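Local coordinates for protein colicin-D (Escherichia coli, PDB 5ZNM) that kills closely related bacteria as a toxin that inhibits protein synthesis, through the tRNase activity of its C-terminal domain, at residues T338-K346 against I358-W369. Numbering follows the deposited sequence.
Sequences TYRREKGSK and IIKSNGEFLSGW
Tyr339 lays one face of its ring over Ile358, whose CD1 methyl stands 3.8 Å from the ring centroid and 15° off the ring normal, a CH-pi contact. CG of Tyr339 lies anti to the backbone N (chi1 -178°), which carries the ring out over the strands; CB of Tyr339 rests on CG2 of Ile358. Two more residues meet the ring obliquely: Leu366 brings CD2 to 3.8 Å from CE2 of Tyr339, and Trp369 presents the edge of its indole, with CH2 3.9 Å from CE1 of Tyr339. The same Leu366 methyl also touches CG of Glu342, so it lies against both ends of the type I turn 339-342. Beyond CG the Glu342 chain bends, and OE1 comes 3.6 Å from CE of Lys360; the ammonium itself forms a salt bridge with Glu364. Within the C-terminal tRNase domain, the loop that ends at Ser345 folds over an antiparallel sheet, covering the hairpin of strands 355-359 and 365-370, and runs on into strand 346-349. Lys346 and Ile359 form the hydrogen-bonded pair at that entry: the Ile359 N to Lys346 O bond is nearly straight at 177°, and Lys346 N returns one to Ile359 O at 2.9 Å. One residue before Lys346, Ser345 OG bonds across the loop, accepting from Tyr339 N and donating to Glu342 O, which also receives Ser345 N. At the outer end a water bridges Lys343 O and Ser361 N, while Ser361 CB packs against Gly344 O.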
loop_
_atom_site.group_PDB
_atom_site.type_symbol
_atom_site.label_atom_id
_atom_site.label_comp_id
_atom_site.label_asym_id
_atom_site.label_seq_id
_atom_site.Cartn_x
_atom_site.Cartn_y
_atom_site.Cartn_z
ATOM N N THR A 338 23.926 -37.405 8.686
ATOM C CA THR A 338 22.840 -36.577 9.193
ATOM C C THR A 338 22.897 -36.561 10.711
ATOM O O THR A 338 23.543 -37.409 11.339
ATOM C CB THR A 338 21.473 -37.095 8.718
ATOM O OG1 THR A 338 20.447 -36.171 9.105
ATOM C CG2 THR A 338 21.185 -38.467 9.331
ATOM N N TYR A 339 22.207 -35.581 11.298
ATOM C CA TYR A 339 22.134 -35.422 12.751
ATOM C C TYR A 339 20.714 -35.789 13.186
ATOM O O TYR A 339 19.762 -35.049 12.907
ATOM C CB TYR A 339 22.530 -33.998 13.148
ATOM C CG TYR A 339 22.544 -33.709 14.639
ATOM C CD1 TYR A 339 23.428 -34.362 15.484
ATOM C CD2 TYR A 339 21.689 -32.760 15.190
ATOM C CE1 TYR A 339 23.453 -34.095 16.830
ATOM C CE2 TYR A 339 21.702 -32.485 16.550
ATOM C CZ TYR A 339 22.602 -33.152 17.364
ATOM O OH TYR A 339 22.642 -32.901 18.718
ATOM N N ARG A 340 20.590 -36.931 13.876
ATOM C CA ARG A 340 19.299 -37.580 14.130
ATOM C C ARG A 340 18.284 -36.618 14.741
ATOM O O ARG A 340 17.116 -36.590 14.339
ATOM C CB ARG A 340 19.516 -38.800 15.045
ATOM C CG ARG A 340 19.190 -38.570 16.525
ATOM C CD ARG A 340 19.711 -39.651 17.470
ATOM N NE ARG A 340 19.668 -39.162 18.843
ATOM C CZ ARG A 340 20.385 -39.644 19.850
ATOM N NH1 ARG A 340 21.225 -40.654 19.662
ATOM N NH2 ARG A 340 20.261 -39.101 21.054
ATOM N N ARG A 341 18.734 -35.789 15.681
ATOM C CA ARG A 341 17.870 -34.907 16.446
ATOM C C ARG A 341 17.209 -33.836 15.576
ATOM O O ARG A 341 16.158 -33.310 15.954
ATOM C CB ARG A 341 18.729 -34.309 17.561
ATOM C CG ARG A 341 18.074 -33.347 18.515
ATOM C CD ARG A 341 19.099 -32.971 19.592
ATOM N NE ARG A 341 19.506 -34.142 20.366
ATOM C CZ ARG A 341 18.749 -34.690 21.317
ATOM N NH1 ARG A 341 17.557 -34.170 21.599
ATOM N NH2 ARG A 341 19.173 -35.755 21.980
ATOM N N GLU A 342 17.781 -33.530 14.410
ATOM C CA GLU A 342 17.262 -32.522 13.482
ATOM C C GLU A 342 16.904 -33.207 12.165
ATOM O O GLU A 342 17.753 -33.370 11.291
ATOM C CB GLU A 342 18.280 -31.409 13.268
ATOM C CG GLU A 342 18.430 -30.503 14.464
ATOM C CD GLU A 342 17.215 -29.613 14.679
ATOM O OE1 GLU A 342 16.535 -29.277 13.686
ATOM O OE2 GLU A 342 16.942 -29.250 15.841
ATOM N N LYS A 343 15.635 -33.582 12.014
ATOM C CA LYS A 343 15.215 -34.341 10.841
ATOM C C LYS A 343 15.560 -33.581 9.564
ATOM O O LYS A 343 15.271 -32.388 9.433
ATOM C CB LYS A 343 13.706 -34.629 10.920
ATOM C CG LYS A 343 13.047 -35.299 9.676
ATOM C CD LYS A 343 13.954 -36.223 8.844
ATOM C CE LYS A 343 13.302 -36.628 7.519
ATOM N NZ LYS A 343 14.324 -36.744 6.425
ATOM N N GLY A 344 16.201 -34.275 8.623
ATOM C CA GLY A 344 16.547 -33.652 7.364
ATOM C C GLY A 344 17.768 -32.762 7.409
ATOM O O GLY A 344 18.070 -32.103 6.408
ATOM N N SER A 345 18.477 -32.719 8.532
ATOM C CA SER A 345 19.730 -31.989 8.584
ATOM C C SER A 345 20.790 -32.698 7.748
ATOM O O SER A 345 20.723 -33.900 7.492
ATOM C CB SER A 345 20.201 -31.847 10.032
ATOM O OG SER A 345 20.440 -33.122 10.586
ATOM N N LYS A 346 21.775 -31.929 7.303
ATOM C CA LYS A 346 22.921 -32.473 6.591
ATOM C C LYS A 346 24.167 -32.180 7.406
ATOM O O LYS A 346 24.271 -31.107 8.015
ATOM C CB LYS A 346 23.048 -31.859 5.200
ATOM C CG LYS A 346 21.873 -32.161 4.290
ATOM C CD LYS A 346 22.097 -31.539 2.923
ATOM C CE LYS A 346 20.887 -31.749 2.028
ATOM N NZ LYS A 346 20.801 -33.157 1.575
ATOM N N ILE A 358 26.822 -28.990 11.290
ATOM C CA ILE A 358 25.440 -29.416 11.056
ATOM C C ILE A 358 24.637 -28.261 10.480
ATOM O O ILE A 358 24.562 -27.186 11.085
ATOM C CB ILE A 358 24.768 -29.914 12.346
ATOM C CG1 ILE A 358 25.607 -30.978 13.054
ATOM C CG2 ILE A 358 23.298 -30.415 12.035
ATOM C CD1 ILE A 358 25.190 -31.149 14.524
ATOM N N ILE A 359 23.963 -28.512 9.361
ATOM C CA ILE A 359 23.073 -27.553 8.721
ATOM C C ILE A 359 21.661 -28.130 8.762
ATOM O O ILE A 359 21.435 -29.249 8.292
ATOM C CB ILE A 359 23.495 -27.271 7.267
ATOM C CG1 ILE A 359 24.961 -26.840 7.201
ATOM C CG2 ILE A 359 22.603 -26.193 6.649
ATOM C CD1 ILE A 359 25.237 -25.527 7.896
ATOM N N LYS A 360 20.716 -27.372 9.316
ATOM C CA LYS A 360 19.328 -27.826 9.330
ATOM C C LYS A 360 18.744 -27.847 7.917
ATOM O O LYS A 360 19.280 -27.259 6.972
ATOM C CB LYS A 360 18.470 -26.923 10.203
ATOM C CG LYS A 360 18.720 -27.011 11.697
ATOM C CD LYS A 360 18.285 -25.690 12.325
ATOM C CE LYS A 360 17.590 -25.879 13.653
ATOM N NZ LYS A 360 16.584 -24.794 13.861
ATOM N N SER A 361 17.596 -28.514 7.790
ATOM C CA SER A 361 16.969 -28.634 6.482
ATOM C C SER A 361 16.600 -27.270 5.911
ATOM O O SER A 361 16.587 -27.096 4.688
ATOM C CB SER A 361 15.739 -29.530 6.576
ATOM O OG SER A 361 14.884 -29.042 7.582
ATOM N N ASN A 362 16.319 -26.287 6.769
ATOM C CA ASN A 362 16.029 -24.942 6.285
ATOM C C ASN A 362 17.288 -24.145 5.951
ATOM O O ASN A 362 17.175 -22.977 5.571
ATOM C CB ASN A 362 15.167 -24.174 7.303
ATOM C CG ASN A 362 15.871 -23.946 8.629
ATOM O OD1 ASN A 362 17.054 -24.242 8.782
ATOM N ND2 ASN A 362 15.140 -23.409 9.596
ATOM N N GLY A 363 18.472 -24.744 6.076
ATOM C CA GLY A 363 19.721 -24.087 5.749
ATOM C C GLY A 363 20.393 -23.375 6.903
ATOM O O GLY A 363 21.462 -22.786 6.700
ATOM N N GLU A 364 19.807 -23.407 8.101
ATOM C CA GLU A 364 20.397 -22.749 9.260
ATOM C C GLU A 364 21.565 -23.549 9.807
ATOM O O GLU A 364 21.440 -24.756 10.036
ATOM C CB GLU A 364 19.369 -22.589 10.377
ATOM C CG GLU A 364 18.389 -21.451 10.226
ATOM C CD GLU A 364 17.448 -21.389 11.429
ATOM O OE1 GLU A 364 17.872 -21.790 12.525
ATOM O OE2 GLU A 364 16.296 -20.961 11.272
ATOM N N PHE A 365 22.677 -22.870 10.069
ATOM C CA PHE A 365 23.728 -23.481 10.865
ATOM C C PHE A 365 23.179 -23.868 12.238
ATOM O O PHE A 365 22.562 -23.052 12.928
ATOM C CB PHE A 365 24.909 -22.519 11.004
ATOM C CG PHE A 365 25.854 -22.875 12.119
ATOM C CD1 PHE A 365 26.768 -23.912 11.971
ATOM C CD2 PHE A 365 25.841 -22.166 13.308
ATOM C CE1 PHE A 365 27.638 -24.244 12.988
ATOM C CE2 PHE A 365 26.729 -22.488 14.336
ATOM C CZ PHE A 365 27.625 -23.531 14.171
ATOM N N LEU A 366 23.411 -25.116 12.643
ATOM C CA LEU A 366 23.005 -25.562 13.973
ATOM C C LEU A 366 24.175 -25.601 14.949
ATOM O O LEU A 366 24.137 -24.946 15.995
ATOM C CB LEU A 366 22.342 -26.940 13.885
ATOM C CG LEU A 366 21.990 -27.516 15.265
ATOM C CD1 LEU A 366 20.938 -26.666 15.975
ATOM C CD2 LEU A 366 21.562 -28.963 15.143
ATOM N N SER A 367 25.215 -26.365 14.632
ATOM C CA SER A 367 26.338 -26.547 15.542
ATOM C C SER A 367 27.471 -27.208 14.766
ATOM O O SER A 367 27.320 -27.568 13.596
ATOM C CB SER A 367 25.943 -27.404 16.757
ATOM O OG SER A 367 26.938 -27.304 17.752
ATOM N N GLY A 368 28.605 -27.369 15.441
ATOM C CA GLY A 368 29.717 -28.121 14.890
ATOM C C GLY A 368 30.747 -28.391 15.962
ATOM O O GLY A 368 30.769 -27.728 17.006
ATOM N N TRP A 369 31.624 -29.355 15.677
ATOM C CA TRP A 369 32.623 -29.791 16.648
ATOM C C TRP A 369 33.571 -30.773 15.977
ATOM O O TRP A 369 33.386 -31.154 14.814
ATOM C CB TRP A 369 31.981 -30.420 17.897
ATOM C CG TRP A 369 31.114 -31.652 17.670
ATOM C CD1 TRP A 369 31.538 -32.953 17.554
ATOM C CD2 TRP A 369 29.679 -31.692 17.599
ATOM N NE1 TRP A 369 30.451 -33.793 17.401
ATOM C CE2 TRP A 369 29.303 -33.042 17.418
ATOM C CE3 TRP A 369 28.677 -30.715 17.653
ATOM C CZ2 TRP A 369 27.965 -33.440 17.297
ATOM C CZ3 TRP A 369 27.337 -31.115 17.534
ATOM C CH2 TRP A 369 27.003 -32.464 17.353
HETATM O O HOH W 1 16.781 -30.094 9.911
#